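Local coordinates for protein potential RNA-dependent RNA polymerase (Human picobirnavirus, PDB 5I62) that catalyses RNA-templated RNA synthesis with release of diphosphate and probably serves both transcription and replication of the viral double-stranded RNA genome, at residues P63-M66 with E67-D70; D406-D410 with G411-G415. One frame throughout, in Å; residues are numbered along the deposited sequence.

Contact 1 of 2, residues P63-M66 with E67-D70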
ATOM      1  N   PRO A  63       4.307 -27.283  -8.295  1.00 29.20           N
ATOM      2  CA  PRO A  63       4.615 -26.594  -9.555  1.00 26.00           C
ATOM      3  C   PRO A  63       3.970 -25.220  -9.693  1.00 27.75           C
ATOM      4  O   PRO A  63       4.554 -24.360 -10.360  1.00 30.44           O
ATOM      5  CB  PRO A  63       4.092 -27.562 -10.624  1.00 31.64           C
ATOM      6  CG  PRO A  63       3.003 -28.303  -9.948  1.00 28.89           C
ATOM      7  CD  PRO A  63       3.445 -28.462  -8.508  1.00 32.47           C
ATOM      8  N   THR A  64       2.788 -24.980  -9.111  1.00 21.82           N
ATOM      9  CA  THR A  64       2.245 -23.631  -9.191  1.00 25.64           C
ATOM     10  C   THR A  64       2.989 -22.666  -8.263  1.00 23.69           C
ATOM     11  O   THR A  64       2.971 -21.458  -8.515  1.00 22.98           O
ATOM     12  CB  THR A  64       0.731 -23.600  -8.899  1.00 23.30           C
ATOM     13  OG1 THR A  64       0.475 -23.865  -7.512  1.00 23.76           O
ATOM     14  CG2 THR A  64      -0.007 -24.624  -9.765  1.00 27.15           C
ATOM     15  N   LEU A  65       3.636 -23.166  -7.204  1.00 21.34           N
ATOM     16  CA  LEU A  65       4.516 -22.301  -6.413  1.00 20.74           C
ATOM     17  C   LEU A  65       5.744 -21.906  -7.222  1.00 22.91           C
ATOM     18  O   LEU A  65       6.215 -20.763  -7.137  1.00 21.52           O
ATOM     19  CB  LEU A  65       4.934 -22.983  -5.111  1.00 20.69           C
ATOM     20  CG  LEU A  65       5.886 -22.156  -4.223  1.00 23.20           C
ATOM     21  CD1 LEU A  65       5.300 -20.784  -3.881  1.00 18.18           C
ATOM     22  CD2 LEU A  65       6.245 -22.892  -2.957  1.00 26.25           C
ATOM     23  N   MET A  66       6.268 -22.843  -8.021  1.00 22.86           N
ATOM     24  CA  MET A  66       7.380 -22.531  -8.914  1.00 25.12           C
ATOM     25  C   MET A  66       6.969 -21.507  -9.966  1.00 25.38           C
ATOM     26  O   MET A  66       7.743 -20.596 -10.286  1.00 24.89           O
ATOM     27  CB  MET A  66       7.904 -23.809  -9.571  1.00 28.90           C
ATOM     28  CG  MET A  66       9.154 -23.632 -10.449  1.00 31.82           C
ATOM     29  SD  MET A  66      10.602 -22.960  -9.575  1.00 43.27           S
ATOM     30  CE  MET A  66      10.647 -24.006  -8.162  1.00 30.99           C
ATOM     31  N   GLU A  67       5.757 -21.637 -10.517  1.00 22.88           N
ATOM     32  CA  GLU A  67       5.268 -20.635 -11.466  1.00 24.54           C
ATOM     33  C   GLU A  67       5.187 -19.263 -10.823  1.00 22.22           C
ATOM     34  O   GLU A  67       5.524 -18.256 -11.453  1.00 23.74           O
ATOM     35  CB  GLU A  67       3.890 -21.008 -11.997  1.00 27.88           C
ATOM     36  CG  GLU A  67       3.852 -22.198 -12.900  1.00 33.07           C
ATOM     37  CD  GLU A  67       2.527 -22.948 -12.774  1.00 39.07           C
ATOM     38  OE1 GLU A  67       2.533 -24.201 -12.835  1.00 40.71           O
ATOM     39  OE2 GLU A  67       1.482 -22.280 -12.571  1.00 42.65           O
ATOM     40  N   PHE A  68       4.688 -19.208  -9.587  1.00 20.41           N
ATOM     41  CA  PHE A  68       4.606 -17.962  -8.829  1.00 20.36           C
ATOM     42  C   PHE A  68       5.990 -17.353  -8.638  1.00 21.12           C
ATOM     43  O   PHE A  68       6.194 -16.161  -8.879  1.00 21.03           O
ATOM     44  CB  PHE A  68       3.923 -18.273  -7.498  1.00 20.91           C
ATOM     45  CG  PHE A  68       4.046 -17.209  -6.433  1.00 23.13           C
ATOM     46  CD1 PHE A  68       3.191 -16.121  -6.409  1.00 21.73           C
ATOM     47  CD2 PHE A  68       4.949 -17.365  -5.395  1.00 20.98           C
ATOM     48  CE1 PHE A  68       3.271 -15.176  -5.390  1.00 19.54           C
ATOM     49  CE2 PHE A  68       5.032 -16.423  -4.376  1.00 21.83           C
ATOM     50  CZ  PHE A  68       4.179 -15.326  -4.381  1.00 16.51           C
ATOM     51  N   GLU A  69       6.959 -18.181  -8.246  1.00 20.92           N
ATOM     52  CA  GLU A  69       8.333 -17.728  -8.076  1.00 21.03           C
ATOM     53  C   GLU A  69       8.933 -17.246  -9.397  1.00 25.70           C
ATOM     54  O   GLU A  69       9.580 -16.193  -9.445  1.00 21.70           O
ATOM     55  CB  GLU A  69       9.177 -18.856  -7.486  1.00 23.96           C
ATOM     56  CG  GLU A  69       8.905 -19.170  -6.015  1.00 21.35           C
ATOM     57  CD  GLU A  69       9.818 -18.382  -5.082  1.00 23.90           C
ATOM     58  OE1 GLU A  69      10.366 -17.349  -5.533  1.00 24.36           O
ATOM     59  OE2 GLU A  69       9.989 -18.793  -3.907  1.00 22.45           O
ATOM     60  N   ASP A  70       8.755 -18.029 -10.474  1.00 21.41           N
ATOM     61  CA  ASP A  70       9.227 -17.641 -11.800  1.00 21.22           C
ATOM     62  C   ASP A  70       8.635 -16.310 -12.244  1.00 26.80           C
ATOM     63  O   ASP A  70       9.332 -15.467 -12.824  1.00 28.13           O
ATOM     64  CB  ASP A  70       8.875 -18.715 -12.831  1.00 27.38           C
ATOM     65  CG  ASP A  70       9.841 -19.882 -12.830  1.00 37.21           C
ATOM     66  OD1 ASP A  70      10.894 -19.794 -12.164  1.00 39.80           O
ATOM     67  OD2 ASP A  70       9.551 -20.888 -13.514  1.00 35.53           O
TER
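Glu67 reaches back along Pro63 and Thr64, one turn earlier. Its N donates to Pro63 O at 3.0 Å. Its side chain has CG anti to the carbonyl carbon (chi1 -69°) and then bends at chi2, which lays the carboxylate alongside the start of the helix. There OE2 of Glu67 lies 3.9 Å from Thr64 CG2. The same torsions bring OE1 of Glu67 to 3.2 Å from Pro63 O. Both are acceptors, so this is proximity and not a bond. The hydroxyl of Thr64 is engaged elsewhere, by Asp395 and Trp402.

Phe68 N donates to Thr64 O at 3.0 Å. The Phe68 side chain makes the apolar link of this turn. Leu65 CD1 meets Phe68 ring atom CD2 at 3.8 Å, in an oblique approach. The two side chains lie on the same flank of the helix, one turn apart.

Glu69 N donates to Leu65 O at 2.9 Å. The CG of Glu69 lies near the same carbonyl oxygen. From there the chain turns at chi2 (-92°), which carries the buried carboxylate away from the backbone. Its oxygens are satisfied by Ser418, His457, and Thr419 and the backbone N of Met420, the last two at the start of helix 419-427.

Asp70 N to Met66 O is the shortest of the four backbone bonds, 2.8 Å. The Met66 chain, bent at chi2 and chi3, curls so that SD comes within 4.1 Å of Asp70 OD1. That oxygen is hydrogen-bonded to Tyr52 of helix 44-55, on which Met66 also packs.

Four successive i to i+4 backbone bonds mark this as the first turns of an alpha-helix, 63-73.

Contact 2 of 2, residues D406-D410 with G411-G415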
ATOM      1  N   ASP A 406      -3.936 -27.548  -0.693  1.00 21.91           N
ATOM      2  CA  ASP A 406      -3.191 -28.685  -0.155  1.00 21.02           C
ATOM      3  C   ASP A 406      -1.966 -28.283   0.667  1.00 27.28           C
ATOM      4  O   ASP A 406      -1.265 -29.166   1.175  1.00 24.41           O
ATOM      5  CB  ASP A 406      -2.756 -29.619  -1.285  1.00 24.86           C
ATOM      6  CG  ASP A 406      -3.935 -30.201  -2.040  1.00 25.75           C
ATOM      7  OD1 ASP A 406      -4.987 -30.426  -1.401  1.00 28.93           O
ATOM      8  OD2 ASP A 406      -3.818 -30.442  -3.257  1.00 26.68           O
ATOM      9  N   TYR A 407      -1.683 -26.992   0.804  1.00 22.10           N
ATOM     10  CA  TYR A 407      -0.504 -26.514   1.530  1.00 21.02           C
ATOM     11  C   TYR A 407      -0.984 -25.858   2.818  1.00 23.58           C
ATOM     12  O   TYR A 407      -1.209 -24.649   2.871  1.00 22.72           O
ATOM     13  CB  TYR A 407       0.311 -25.546   0.689  1.00 20.98           C
ATOM     14  CG  TYR A 407       1.670 -25.244   1.289  1.00 23.34           C
ATOM     15  CD1 TYR A 407       1.832 -24.228   2.224  1.00 20.78           C
ATOM     16  CD2 TYR A 407       2.786 -25.985   0.923  1.00 24.81           C
ATOM     17  CE1 TYR A 407       3.086 -23.954   2.785  1.00 23.93           C
ATOM     18  CE2 TYR A 407       4.036 -25.723   1.470  1.00 29.83           C
ATOM     19  CZ  TYR A 407       4.178 -24.710   2.402  1.00 27.32           C
ATOM     20  OH  TYR A 407       5.415 -24.454   2.937  1.00 26.93           O
ATOM     21  N   ARG A 408      -1.135 -26.662   3.866  1.00 20.93           N
ATOM     22  CA  ARG A 408      -1.689 -26.186   5.115  1.00 21.02           C
ATOM     23  C   ARG A 408      -0.733 -26.510   6.247  1.00 25.02           C
ATOM     24  O   ARG A 408      -0.136 -27.586   6.267  1.00 24.81           O
ATOM     25  CB  ARG A 408      -3.083 -26.795   5.402  1.00 25.28           C
ATOM     26  CG  ARG A 408      -4.036 -26.719   4.211  1.00 23.05           C
ATOM     27  CD  ARG A 408      -5.504 -26.806   4.620  1.00 21.94           C
ATOM     28  NE  ARG A 408      -6.382 -26.650   3.459  1.00 21.28           N
ATOM     29  CZ  ARG A 408      -7.685 -26.401   3.529  1.00 23.71           C
ATOM     30  NH1 ARG A 408      -8.278 -26.295   4.715  1.00 22.97           N
ATOM     31  NH2 ARG A 408      -8.399 -26.265   2.414  1.00 24.93           N
ATOM     32  N   VAL A 409      -0.586 -25.554   7.165  1.00 23.38           N
ATOM     33  CA  VAL A 409       0.226 -25.665   8.374  1.00 26.99           C
ATOM     34  C   VAL A 409      -0.706 -25.449   9.558  1.00 28.26           C
ATOM     35  O   VAL A 409      -1.339 -24.394   9.664  1.00 26.44           O
ATOM     36  CB  VAL A 409       1.378 -24.641   8.386  1.00 26.28           C
ATOM     37  CG1 VAL A 409       2.178 -24.710   9.700  1.00 29.21           C
ATOM     38  CG2 VAL A 409       2.283 -24.839   7.185  1.00 23.40           C
ATOM     39  N   ASP A 410      -0.801 -26.451  10.439  1.00 28.64           N
ATOM     40  CA  ASP A 410      -1.803 -26.471  11.511  1.00 25.76           C
ATOM     41  C   ASP A 410      -3.185 -26.105  10.977  1.00 29.25           C
ATOM     42  O   ASP A 410      -3.934 -25.344  11.587  1.00 29.62           O
ATOM     43  CB  ASP A 410      -1.406 -25.560  12.675  1.00 31.44           C
ATOM     44  CG  ASP A 410      -0.181 -26.070  13.427  1.00 38.05           C
ATOM     45  OD1 ASP A 410       0.106 -27.286  13.344  1.00 36.19           O
ATOM     46  OD2 ASP A 410       0.491 -25.261  14.106  1.00 41.10           O
ATOM     47  N   GLY A 411      -3.511 -26.642   9.808  1.00 27.34           N
ATOM     48  CA  GLY A 411      -4.814 -26.463   9.207  1.00 30.32           C
ATOM     49  C   GLY A 411      -5.036 -25.167   8.454  1.00 28.69           C
ATOM     50  O   GLY A 411      -6.134 -24.965   7.920  1.00 28.21           O
ATOM     51  N   MET A 412      -4.049 -24.279   8.383  1.00 23.02           N
ATOM     52  CA  MET A 412      -4.235 -23.001   7.698  1.00 23.58           C
ATOM     53  C   MET A 412      -3.518 -23.001   6.352  1.00 22.50           C
ATOM     54  O   MET A 412      -2.378 -23.461   6.252  1.00 23.91           O
ATOM     55  CB  MET A 412      -3.724 -21.835   8.552  1.00 25.92           C
ATOM     56  CG  MET A 412      -4.428 -21.676   9.902  1.00 34.46           C
ATOM     57  SD  MET A 412      -6.202 -21.376   9.690  1.00 38.09           S
ATOM     58  CE  MET A 412      -6.788 -21.652  11.365  1.00 39.36           C
ATOM     59  N   CYS A 413      -4.166 -22.431   5.331  1.00 20.15           N
ATOM     60  CA  CYS A 413      -3.529 -22.219   4.029  1.00 20.49           C
ATOM     61  C   CYS A 413      -2.621 -20.997   4.133  1.00 23.09           C
ATOM     62  O   CYS A 413      -2.973 -19.892   3.714  1.00 21.79           O
ATOM     63  CB  CYS A 413      -4.559 -22.027   2.922  1.00 21.08           C
ATOM     64  SG  CYS A 413      -5.631 -23.455   2.605  1.00 23.70           S
ATOM     65  N   VAL A 414      -1.428 -21.214   4.697  1.00 19.57           N
ATOM     66  CA  VAL A 414      -0.516 -20.107   4.983  1.00 19.89           C
ATOM     67  C   VAL A 414       0.025 -19.488   3.691  1.00 20.67           C
ATOM     68  O   VAL A 414       0.184 -20.159   2.670  1.00 20.28           O
ATOM     69  CB  VAL A 414       0.641 -20.570   5.887  1.00 21.08           C
ATOM     70  CG1 VAL A 414       0.125 -20.962   7.260  1.00 21.96           C
ATOM     71  CG2 VAL A 414       1.374 -21.744   5.248  1.00 24.29           C
ATOM     72  N   GLY A 415       0.334 -18.191   3.753  1.00 22.75           N
ATOM     73  CA  GLY A 415       0.788 -17.475   2.574  1.00 18.91           C
ATOM     74  C   GLY A 415       2.292 -17.609   2.372  1.00 19.57           C
ATOM     75  O   GLY A 415       3.076 -17.368   3.289  1.00 19.61           O
TER
HETATM   76  O   HOH W   1      -1.422 -22.297   1.480  1.00 18.45           O
HETATM   77  O   HOH W   2      -8.183 -26.901   7.401  1.00 27.06           O
HETATM   78  O   HOH W   3      -2.157 -28.992   8.486  1.00 38.84           O
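Val409 and Met412 hold each other through two backbone hydrogen bonds. Val409 N donates to Met412 O at 2.9 Å, and Met412 N to Val409 O at 3.0 Å. They close a type I' turn with Asp410 and Gly411 at its corners, both with positive phi. A single antiparallel bridge closes the turn.

A water joins Arg408 NH1 to Gly411 O, lying at the edge of the guanidinium in its plane. Another donates to both Tyr407 O and Val414 O. Over one face of the guanidinium sits Cys413 SG, 3.4 Å from Arg408 NE. The Arg408 chain is extended from CG to NE, which carries the guanidinium past the sulfur. Arg408 NE bonds to Thr405 O, and NH1 forms a salt bridge with Asp249. Around Cys413 the chain makes an inverse gamma turn, with a weak bond from Val414 N to Met412 O.

On the apolar side, Val414 CG2 touches two residues. It meets the edge of the Tyr407 ring at CE1, 3.7 Å away, and Val409 CG2 at 3.8 Å. The Tyr407 hydroxyl bonds to Tyr456 O.

The turn lies in the loop between strands 401-404 and 416-417. Arg408, Met412 and Val414 pack on helix 237-250.

Overall arrangement
Contact 1 is a helical turn and contact 2 a type I' turn far along the chain. Their centres lie about 17 Å apart and their nearest atoms about 6 Å, without touching. Both sit on the same side of the chain's centre, 24 and 25 Å from it. Strand 401-404 links them: it leads toward 406-410 and supplies Trp402 and His404 to the helix of contact 1. Pro458 packs on both Leu65 and Tyr407. Trp62, just before the helix, meets Tyr407 edge-to-face. Soon after 411-415 the chain reaches the partners of Glu69. Both contacts are parts of the polymerase fold, and no catalytic role is inferred for either.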